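PDB 6GHS: TagI restriction endonuclease from Thermocrispum agreste, which probably recognises modified cytosines such as 5-methylcytosine in DNA through an SRA domain and cuts the DNA with an HNH nuclease domain. Local coordinates for residues A[197-202]-A[244-249]; A[100-105]-A[161-166]; A[93-98]-A[218-223]. One frame throughout, in Å; residues are numbered along the deposited sequence.

Contact 1: residues A[197-202]-A[244-249]; sequences QVVKNV and SNMLCL
This is a buried contact of apolar side chains, in which M246, on strand 246-249, packs against V198, V199 and V202 of helix 196-206. No hydrogen bond joins the two segments. The strand crosses the helix at -55°, with the axes 8.8 Å apart at closest approach. The M246 chain runs extended from the strand, with CG anti to the backbone N (chi1 180°), and bends only at chi3. That brings SD onto the helix, 4.0 Å from V199 CA and 4.0 Å from V202 CG2. CE lies beyond it, 4.1 Å from V198 CG1. The strand is an outer one of a three-stranded antiparallel sheet. Beside strand 223-229 and leading into helix 251-258, it is consistent with the second strand of the beta-beta-alpha-metal fold of HNH nucleases. V202 divides its two methyls: CG2 meets the sulfur of M246, while CG1 rests 3.8 Å from C248 N and 4.1 Å from C248 CB. An alanine in place of M246 would probably open a gap between strand and helix and leave V198, V199 and the CG2 methyl of V202 without their partner. L247 turns the other way, onto F257.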
loop_
_atom_site.group_PDB
_atom_site.type_symbol
_atom_site.label_atom_id
_atom_site.label_comp_id
_atom_site.label_asym_id
_atom_site.label_seq_id
_atom_site.Cartn_x
_atom_site.Cartn_y
_atom_site.Cartn_z
ATOM N N GLN A 197 -9.939 14.050 7.363
ATOM C CA GLN A 197 -9.828 14.952 8.522
ATOM C C GLN A 197 -9.174 14.298 9.744
ATOM O O GLN A 197 -8.389 14.936 10.461
ATOM C CB GLN A 197 -11.218 15.524 8.909
ATOM C CG GLN A 197 -11.532 16.894 8.312
ATOM C CD GLN A 197 -10.793 18.019 9.029
ATOM O OE1 GLN A 197 -9.805 18.554 8.518
ATOM N NE2 GLN A 197 -11.253 18.361 10.234
ATOM N N VAL A 198 -9.504 13.024 9.957
ATOM C CA VAL A 198 -9.061 12.271 11.134
ATOM C C VAL A 198 -7.536 12.125 11.105
ATOM O O VAL A 198 -6.848 12.458 12.085
ATOM C CB VAL A 198 -9.771 10.890 11.205
ATOM C CG1 VAL A 198 -9.204 10.014 12.313
ATOM C CG2 VAL A 198 -11.263 11.071 11.429
ATOM N N VAL A 199 -7.042 11.668 9.954
ATOM C CA VAL A 199 -5.618 11.460 9.694
ATOM C C VAL A 199 -4.882 12.782 9.856
ATOM O O VAL A 199 -3.902 12.876 10.605
ATOM C CB VAL A 199 -5.372 10.925 8.254
ATOM C CG1 VAL A 199 -3.932 10.474 8.072
ATOM C CG2 VAL A 199 -6.305 9.769 7.917
ATOM N N LYS A 200 -5.389 13.800 9.158
ATOM C CA LYS A 200 -4.800 15.134 9.139
ATOM C C LYS A 200 -4.650 15.746 10.538
ATOM O O LYS A 200 -3.656 16.412 10.806
ATOM C CB LYS A 200 -5.626 16.065 8.247
ATOM C CG LYS A 200 -4.859 17.289 7.770
ATOM C CD LYS A 200 -5.777 18.404 7.280
ATOM C CE LYS A 200 -4.972 19.652 6.914
ATOM N NZ LYS A 200 -5.800 20.718 6.276
ATOM N N ASN A 201 -5.629 15.522 11.414
ATOM C CA ASN A 201 -5.555 15.994 12.811
ATOM C C ASN A 201 -4.419 15.333 13.575
ATOM O O ASN A 201 -3.609 15.995 14.229
ATOM C CB ASN A 201 -6.864 15.701 13.577
ATOM C CG ASN A 201 -7.976 16.690 13.273
ATOM O OD1 ASN A 201 -7.732 17.857 12.969
ATOM N ND2 ASN A 201 -9.218 16.221 13.378
ATOM N N VAL A 202 -4.397 14.011 13.492
ATOM C CA VAL A 202 -3.504 13.184 14.281
ATOM C C VAL A 202 -2.066 13.461 13.887
ATOM O O VAL A 202 -1.204 13.619 14.756
ATOM C CB VAL A 202 -3.845 11.691 14.097
ATOM C CG1 VAL A 202 -2.769 10.794 14.699
ATOM C CG2 VAL A 202 -5.207 11.379 14.714
ATOM N N SER A 244 -9.182 9.167 18.263
ATOM C CA SER A 244 -8.915 8.364 19.468
ATOM C C SER A 244 -8.541 6.891 19.192
ATOM O O SER A 244 -8.003 6.205 20.077
ATOM C CB SER A 244 -10.121 8.438 20.417
ATOM O OG SER A 244 -11.329 8.183 19.718
ATOM N N ASN A 245 -8.819 6.420 17.974
ATOM C CA ASN A 245 -8.501 5.064 17.558
ATOM C C ASN A 245 -7.407 5.089 16.480
ATOM O O ASN A 245 -7.476 4.364 15.494
ATOM C CB ASN A 245 -9.789 4.436 17.028
ATOM C CG ASN A 245 -9.627 2.988 16.631
ATOM O OD1 ASN A 245 -8.800 2.262 17.180
ATOM N ND2 ASN A 245 -10.414 2.562 15.651
ATOM N N MET A 246 -6.389 5.923 16.675
ATOM C CA MET A 246 -5.353 6.124 15.664
ATOM C C MET A 246 -4.053 6.605 16.280
ATOM O O MET A 246 -4.074 7.390 17.222
ATOM C CB MET A 246 -5.814 7.144 14.634
ATOM C CG MET A 246 -4.782 7.409 13.558
ATOM S SD MET A 246 -5.467 8.271 12.151
ATOM C CE MET A 246 -6.507 6.997 11.435
ATOM N N LEU A 247 -2.933 6.135 15.727
ATOM C CA LEU A 247 -1.591 6.592 16.107
ATOM C C LEU A 247 -0.839 7.086 14.880
ATOM O O LEU A 247 -0.929 6.478 13.817
ATOM C CB LEU A 247 -0.775 5.452 16.713
ATOM C CG LEU A 247 -1.341 4.689 17.908
ATOM C CD1 LEU A 247 -0.616 3.354 18.043
ATOM C CD2 LEU A 247 -1.213 5.512 19.175
ATOM N N CYS A 248 -0.089 8.171 15.035
ATOM C CA CYS A 248 0.891 8.585 14.029
ATOM C C CYS A 248 2.169 7.745 14.197
ATOM O O CYS A 248 2.789 7.764 15.256
ATOM C CB CYS A 248 1.204 10.071 14.195
ATOM S SG CYS A 248 2.471 10.722 13.095
ATOM N N LEU A 249 2.545 7.008 13.153
ATOM C CA LEU A 249 3.711 6.113 13.175
ATOM C C LEU A 249 4.564 6.203 11.918
ATOM O O LEU A 249 4.050 6.496 10.845
ATOM C CB LEU A 249 3.262 4.667 13.270
ATOM C CG LEU A 249 2.378 4.251 14.425
ATOM C CD1 LEU A 249 2.004 2.790 14.236
ATOM C CD2 LEU A 249 3.094 4.447 15.745
#

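Contact 2: residues A[100-105]-A[161-166]; sequences EGLPVR and GVVVDN
P103 and L102 meet V162, V163 and V164 where the chain leaves helix 89-100 and passes the short, weakly bonded strand 163-164. One backbone hydrogen bond ties the two segments together. V163 N donates to G101 O over 3.3 Å, with an angle of 154° at the hydrogen. V162 CA also approaches G101 O, at 3.4 Å, as a CA-H...O contact, so this carbonyl faces two neighbouring residues.

The L102 side chain can be followed outward. CB starts away from 161-166. CG is anti to the carbonyl carbon (chi1 -71°), and the branch there turns CD2 back toward V163. CD2 then meets V163 CG2 at 3.6 Å and V163 O at the same distance. The two side chains cross obliquely. L102 also touches A196 of helix 196-206, as does V163. V163 CG2 also lies 3.6 Å from E100 O.

P103 lies on the following part of the segment. Its CD sits beside V163 O and faces V162 CB at 4.2 Å. Its CG reaches V164 CG1 at 3.8 Å, the two side chains meeting at about a right angle. I154 touches both P103 and V162 and so adds to this apolar patch. The carboxylate of E100 turns elsewhere, to a salt bridge with K203.

V164 bonds through its backbone to R194 and A196, pairing strand 163-164 in parallel with strand 194-195, just before helix 196-206. G101 has positive phi and is the C-prime residue of a Schellman motif, with L102 N bonded to S97 O and G101 N to Q98 O. This helix-ending turn presents the G101 carbonyl to V163.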
loop_
_atom_site.group_PDB
_atom_site.type_symbol
_atom_site.label_atom_id
_atom_site.label_comp_id
_atom_site.label_asym_id
_atom_site.label_seq_id
_atom_site.Cartn_x
_atom_site.Cartn_y
_atom_site.Cartn_z
ATOM N N GLU A 100 -0.250 11.530 1.312
ATOM C CA GLU A 100 -1.421 11.311 2.170
ATOM C C GLU A 100 -2.460 10.412 1.519
ATOM O O GLU A 100 -3.437 10.040 2.184
ATOM C CB GLU A 100 -2.104 12.628 2.525
ATOM C CG GLU A 100 -1.231 13.646 3.227
ATOM C CD GLU A 100 -0.593 13.097 4.461
ATOM O OE1 GLU A 100 -1.311 12.438 5.243
ATOM O OE2 GLU A 100 0.623 13.322 4.619
ATOM N N GLY A 101 -2.273 10.085 0.235
ATOM C CA GLY A 101 -3.218 9.260 -0.499
ATOM C C GLY A 101 -4.546 9.972 -0.671
ATOM O O GLY A 101 -5.596 9.387 -0.423
ATOM N N LEU A 102 -4.493 11.244 -1.068
ATOM C CA LEU A 102 -5.687 12.059 -1.241
ATOM C C LEU A 102 -6.037 12.018 -2.694
ATOM O O LEU A 102 -5.170 12.264 -3.516
ATOM C CB LEU A 102 -5.434 13.501 -0.840
ATOM C CG LEU A 102 -5.268 13.692 0.670
ATOM C CD1 LEU A 102 -4.491 14.967 0.971
ATOM C CD2 LEU A 102 -6.609 13.720 1.391
ATOM N N PRO A 103 -7.309 11.723 -3.023
ATOM C CA PRO A 103 -7.727 11.640 -4.421
ATOM C C PRO A 103 -7.831 13.017 -5.048
ATOM O O PRO A 103 -8.109 13.992 -4.350
ATOM C CB PRO A 103 -9.102 11.000 -4.324
ATOM C CG PRO A 103 -9.632 11.487 -3.023
ATOM C CD PRO A 103 -8.457 11.592 -2.107
ATOM N N VAL A 104 -7.615 13.082 -6.357
ATOM C CA VAL A 104 -7.538 14.345 -7.083
ATOM C C VAL A 104 -8.581 14.349 -8.187
ATOM O O VAL A 104 -8.504 13.530 -9.100
ATOM C CB VAL A 104 -6.149 14.518 -7.742
ATOM C CG1 VAL A 104 -6.110 15.764 -8.626
ATOM C CG2 VAL A 104 -5.054 14.564 -6.685
ATOM N N ARG A 105 -9.530 15.280 -8.127
ATOM C CA ARG A 105 -10.473 15.472 -9.233
ATOM C C ARG A 105 -9.758 15.902 -10.523
ATOM O O ARG A 105 -9.220 17.010 -10.602
ATOM C CB ARG A 105 -11.520 16.531 -8.877
ATOM C CG ARG A 105 -12.489 16.139 -7.777
ATOM C CD ARG A 105 -13.580 17.185 -7.635
ATOM N NE ARG A 105 -13.027 18.482 -7.247
ATOM C CZ ARG A 105 -12.662 18.814 -6.015
ATOM N NH1 ARG A 105 -12.798 17.955 -5.009
ATOM N NH2 ARG A 105 -12.155 20.022 -5.783
ATOM N N GLY A 161 -7.136 2.705 -1.286
ATOM C CA GLY A 161 -6.652 3.165 0.024
ATOM C C GLY A 161 -6.786 4.655 0.292
ATOM O O GLY A 161 -6.152 5.186 1.210
ATOM N N VAL A 162 -7.631 5.325 -0.488
ATOM C CA VAL A 162 -7.757 6.785 -0.415
ATOM C C VAL A 162 -8.586 7.274 0.772
ATOM O O VAL A 162 -9.384 6.533 1.352
ATOM C CB VAL A 162 -8.294 7.408 -1.738
ATOM C CG1 VAL A 162 -7.322 7.135 -2.882
ATOM C CG2 VAL A 162 -9.711 6.938 -2.083
ATOM N N VAL A 163 -8.374 8.545 1.100
ATOM C CA VAL A 163 -9.072 9.228 2.180
ATOM C C VAL A 163 -9.771 10.463 1.597
ATOM O O VAL A 163 -9.168 11.211 0.828
ATOM C CB VAL A 163 -8.119 9.591 3.350
ATOM C CG1 VAL A 163 -7.611 8.335 4.028
ATOM C CG2 VAL A 163 -6.924 10.420 2.906
ATOM N N VAL A 164 -11.045 10.661 1.947
ATOM C CA VAL A 164 -11.863 11.758 1.400
ATOM C C VAL A 164 -12.467 12.604 2.524
ATOM O O VAL A 164 -12.592 12.133 3.660
ATOM C CB VAL A 164 -12.978 11.233 0.459
ATOM C CG1 VAL A 164 -12.391 10.319 -0.614
ATOM C CG2 VAL A 164 -14.088 10.520 1.236
ATOM N N ASP A 165 -12.850 13.841 2.192
ATOM C CA ASP A 165 -13.318 14.815 3.192
ATOM C C ASP A 165 -14.720 14.514 3.724
ATOM O O ASP A 165 -14.916 14.499 4.944
ATOM C CB ASP A 165 -13.241 16.261 2.666
ATOM C CG ASP A 165 -12.094 17.053 3.283
ATOM O OD1 ASP A 165 -11.797 16.877 4.489
ATOM O OD2 ASP A 165 -11.499 17.877 2.564
ATOM N N ASN A 166 -15.681 14.286 2.823
ATOM C CA ASN A 166 -17.054 13.908 3.218
ATOM C C ASN A 166 -17.395 12.477 2.725
ATOM O O ASN A 166 -17.634 12.277 1.520
ATOM C CB ASN A 166 -18.079 14.952 2.714
ATOM C CG ASN A 166 -19.224 15.188 3.703
ATOM O OD1 ASN A 166 -19.747 14.254 4.316
ATOM N ND2 ASN A 166 -19.615 16.444 3.857
#

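Contact 3: residues A[93-98]-A[218-223]; sequences GLVRSQ and EVDVGP
The guanidinium of R96 meets the backbone carbonyl of P223 edge-on, with both terminal nitrogens on one oxygen. NH2 donates over 2.8 Å and NH1 over 3.1 Å to P223 O. The oxygen lies within 2° of the guanidinium plane for both bonds. The NH2 bond is the shorter and straighter. R96 CG is anti to the backbone N (chi1 178°), and bends at chi2 and chi3 then carry the head across to the loop. The R96 and P223 side chains cross at about a right angle, and P223 CD lies 3.7 Å from R96 NH2. NH1 has a second partner in E100 OE2, a salt bridge that probably helps fix the rotation of the group.

The loop 218-223 joins strands 217-218 and 223-229 of the HNH endonuclease region as a beta hairpin. The R96 bonds and the packing of two valines dock this hairpin loop on helix 89-100, in the SRA region.

One residue before R96, V95 faces V221. The two valines slide past each other in opposite directions, with their CG1 methyls 3.5 Å apart. D220 OD1 flanks this pair, 4.0 Å from V95 CG1, and accepts a weak bond from V221 N. D220 OD2 takes a hydrogen bond from H133 NE2 on strand 122-137. The second subunit also reaches this edge, where its N259 packs on V219 and D220.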
loop_
_atom_site.group_PDB
_atom_site.type_symbol
_atom_site.label_atom_id
_atom_site.label_comp_id
_atom_site.label_asym_id
_atom_site.label_seq_id
_atom_site.Cartn_x
_atom_site.Cartn_y
_atom_site.Cartn_z
ATOM N N GLY A 93 1.604 20.622 -3.392
ATOM C CA GLY A 93 0.312 20.060 -3.007
ATOM C C GLY A 93 0.066 18.717 -3.656
ATOM O O GLY A 93 -0.460 17.799 -3.024
ATOM N N LEU A 94 0.468 18.599 -4.914
ATOM C CA LEU A 94 0.329 17.341 -5.623
ATOM C C LEU A 94 1.176 16.207 -5.033
ATOM O O LEU A 94 0.757 15.056 -5.074
ATOM C CB LEU A 94 0.661 17.508 -7.105
ATOM C CG LEU A 94 -0.508 17.788 -8.036
ATOM C CD1 LEU A 94 0.047 18.089 -9.413
ATOM C CD2 LEU A 94 -1.461 16.602 -8.094
ATOM N N VAL A 95 2.354 16.516 -4.509
ATOM C CA VAL A 95 3.175 15.490 -3.860
ATOM C C VAL A 95 2.546 15.113 -2.528
ATOM O O VAL A 95 2.522 13.946 -2.150
ATOM C CB VAL A 95 4.624 15.955 -3.598
ATOM C CG1 VAL A 95 5.408 14.868 -2.864
ATOM C CG2 VAL A 95 5.318 16.328 -4.907
ATOM N N ARG A 96 2.061 16.119 -1.815
ATOM C CA ARG A 96 1.404 15.913 -0.544
ATOM C C ARG A 96 0.130 15.093 -0.732
ATOM O O ARG A 96 -0.237 14.348 0.147
ATOM C CB ARG A 96 1.121 17.269 0.108
ATOM C CG ARG A 96 0.394 17.259 1.437
ATOM C CD ARG A 96 1.081 16.409 2.488
ATOM N NE ARG A 96 2.426 16.859 2.841
ATOM C CZ ARG A 96 3.284 16.150 3.586
ATOM N NH1 ARG A 96 2.952 14.943 4.060
ATOM N NH2 ARG A 96 4.494 16.641 3.860
ATOM N N SER A 97 -0.537 15.217 -1.875
ATOM C CA SER A 97 -1.678 14.347 -2.182
ATOM C C SER A 97 -1.245 12.902 -2.348
ATOM O O SER A 97 -1.898 11.995 -1.840
ATOM C CB SER A 97 -2.422 14.808 -3.441
ATOM O OG SER A 97 -3.355 15.824 -3.124
ATOM N N GLN A 98 -0.153 12.708 -3.078
ATOM C CA GLN A 98 0.446 11.396 -3.288
ATOM C C GLN A 98 0.779 10.741 -1.945
ATOM O O GLN A 98 0.394 9.601 -1.701
ATOM C CB GLN A 98 1.711 11.539 -4.135
ATOM C CG GLN A 98 2.357 10.231 -4.573
ATOM C CD GLN A 98 3.879 10.248 -4.450
ATOM O OE1 GLN A 98 4.580 10.870 -5.254
ATOM N NE2 GLN A 98 4.393 9.548 -3.444
ATOM N N GLU A 218 11.696 12.472 6.590
ATOM C CA GLU A 218 11.768 13.647 5.737
ATOM C C GLU A 218 11.902 13.182 4.294
ATOM O O GLU A 218 12.804 12.423 3.972
ATOM C CB GLU A 218 12.954 14.544 6.137
ATOM C CG GLU A 218 12.675 15.553 7.267
ATOM C CD GLU A 218 11.878 16.793 6.816
ATOM O OE1 GLU A 218 12.072 17.278 5.663
ATOM O OE2 GLU A 218 11.050 17.299 7.620
ATOM N N VAL A 219 10.992 13.628 3.439
ATOM C CA VAL A 219 11.103 13.424 1.992
ATOM C C VAL A 219 11.250 14.788 1.287
ATOM O O VAL A 219 11.374 15.835 1.965
ATOM C CB VAL A 219 9.930 12.568 1.433
ATOM C CG1 VAL A 219 9.902 11.206 2.103
ATOM C CG2 VAL A 219 8.576 13.242 1.605
ATOM N N ASP A 220 11.260 14.776 -0.051
ATOM C CA ASP A 220 11.525 15.992 -0.835
ATOM C C ASP A 220 10.610 17.145 -0.493
ATOM O O ASP A 220 11.077 18.245 -0.267
ATOM C CB ASP A 220 11.548 15.744 -2.361
ATOM C CG ASP A 220 10.255 15.130 -2.912
ATOM O OD1 ASP A 220 9.374 14.722 -2.141
ATOM O OD2 ASP A 220 10.132 15.046 -4.146
ATOM N N VAL A 221 9.317 16.885 -0.417
ATOM C CA VAL A 221 8.359 17.945 -0.147
ATOM C C VAL A 221 8.256 18.338 1.328
ATOM O O VAL A 221 7.818 19.441 1.630
ATOM C CB VAL A 221 6.962 17.608 -0.726
ATOM C CG1 VAL A 221 6.240 16.544 0.090
ATOM C CG2 VAL A 221 6.102 18.862 -0.824
ATOM N N GLY A 222 8.644 17.451 2.240
ATOM C CA GLY A 222 8.490 17.729 3.661
ATOM C C GLY A 222 8.395 16.478 4.500
ATOM O O GLY A 222 8.918 15.459 4.083
ATOM N N PRO A 223 7.731 16.551 5.691
ATOM C CA PRO A 223 7.599 15.417 6.625
ATOM C C PRO A 223 6.599 14.379 6.163
ATOM O O PRO A 223 5.656 14.720 5.454
ATOM C CB PRO A 223 7.066 16.063 7.915
ATOM C CG PRO A 223 7.115 17.538 7.705
ATOM C CD PRO A 223 7.048 17.746 6.228
#

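Contact 3 joins the SRA and HNH regions directly. Contacts 1 and 2 involve the linking part of the chain, helix 196-206 and strand 163-164. Contacts 2 and 3 are 14 Å apart between centres. They are joined by the bond that ends helix 89-100, and one salt bridge also connects them. Contacts 1 and 2 have centres 15 Å apart and touch where Q197 CG packs on D165 OD1 at 3.8 Å. Contacts 1 and 3 do not touch, their nearest atoms being about 8 Å apart. Side chains of contact 1 lie near both metals: C248 is about 9 Å from the zinc ion, against about 13 Å for P223, and M246 about 8 Å from the sodium ion, against about 11 Å for V163.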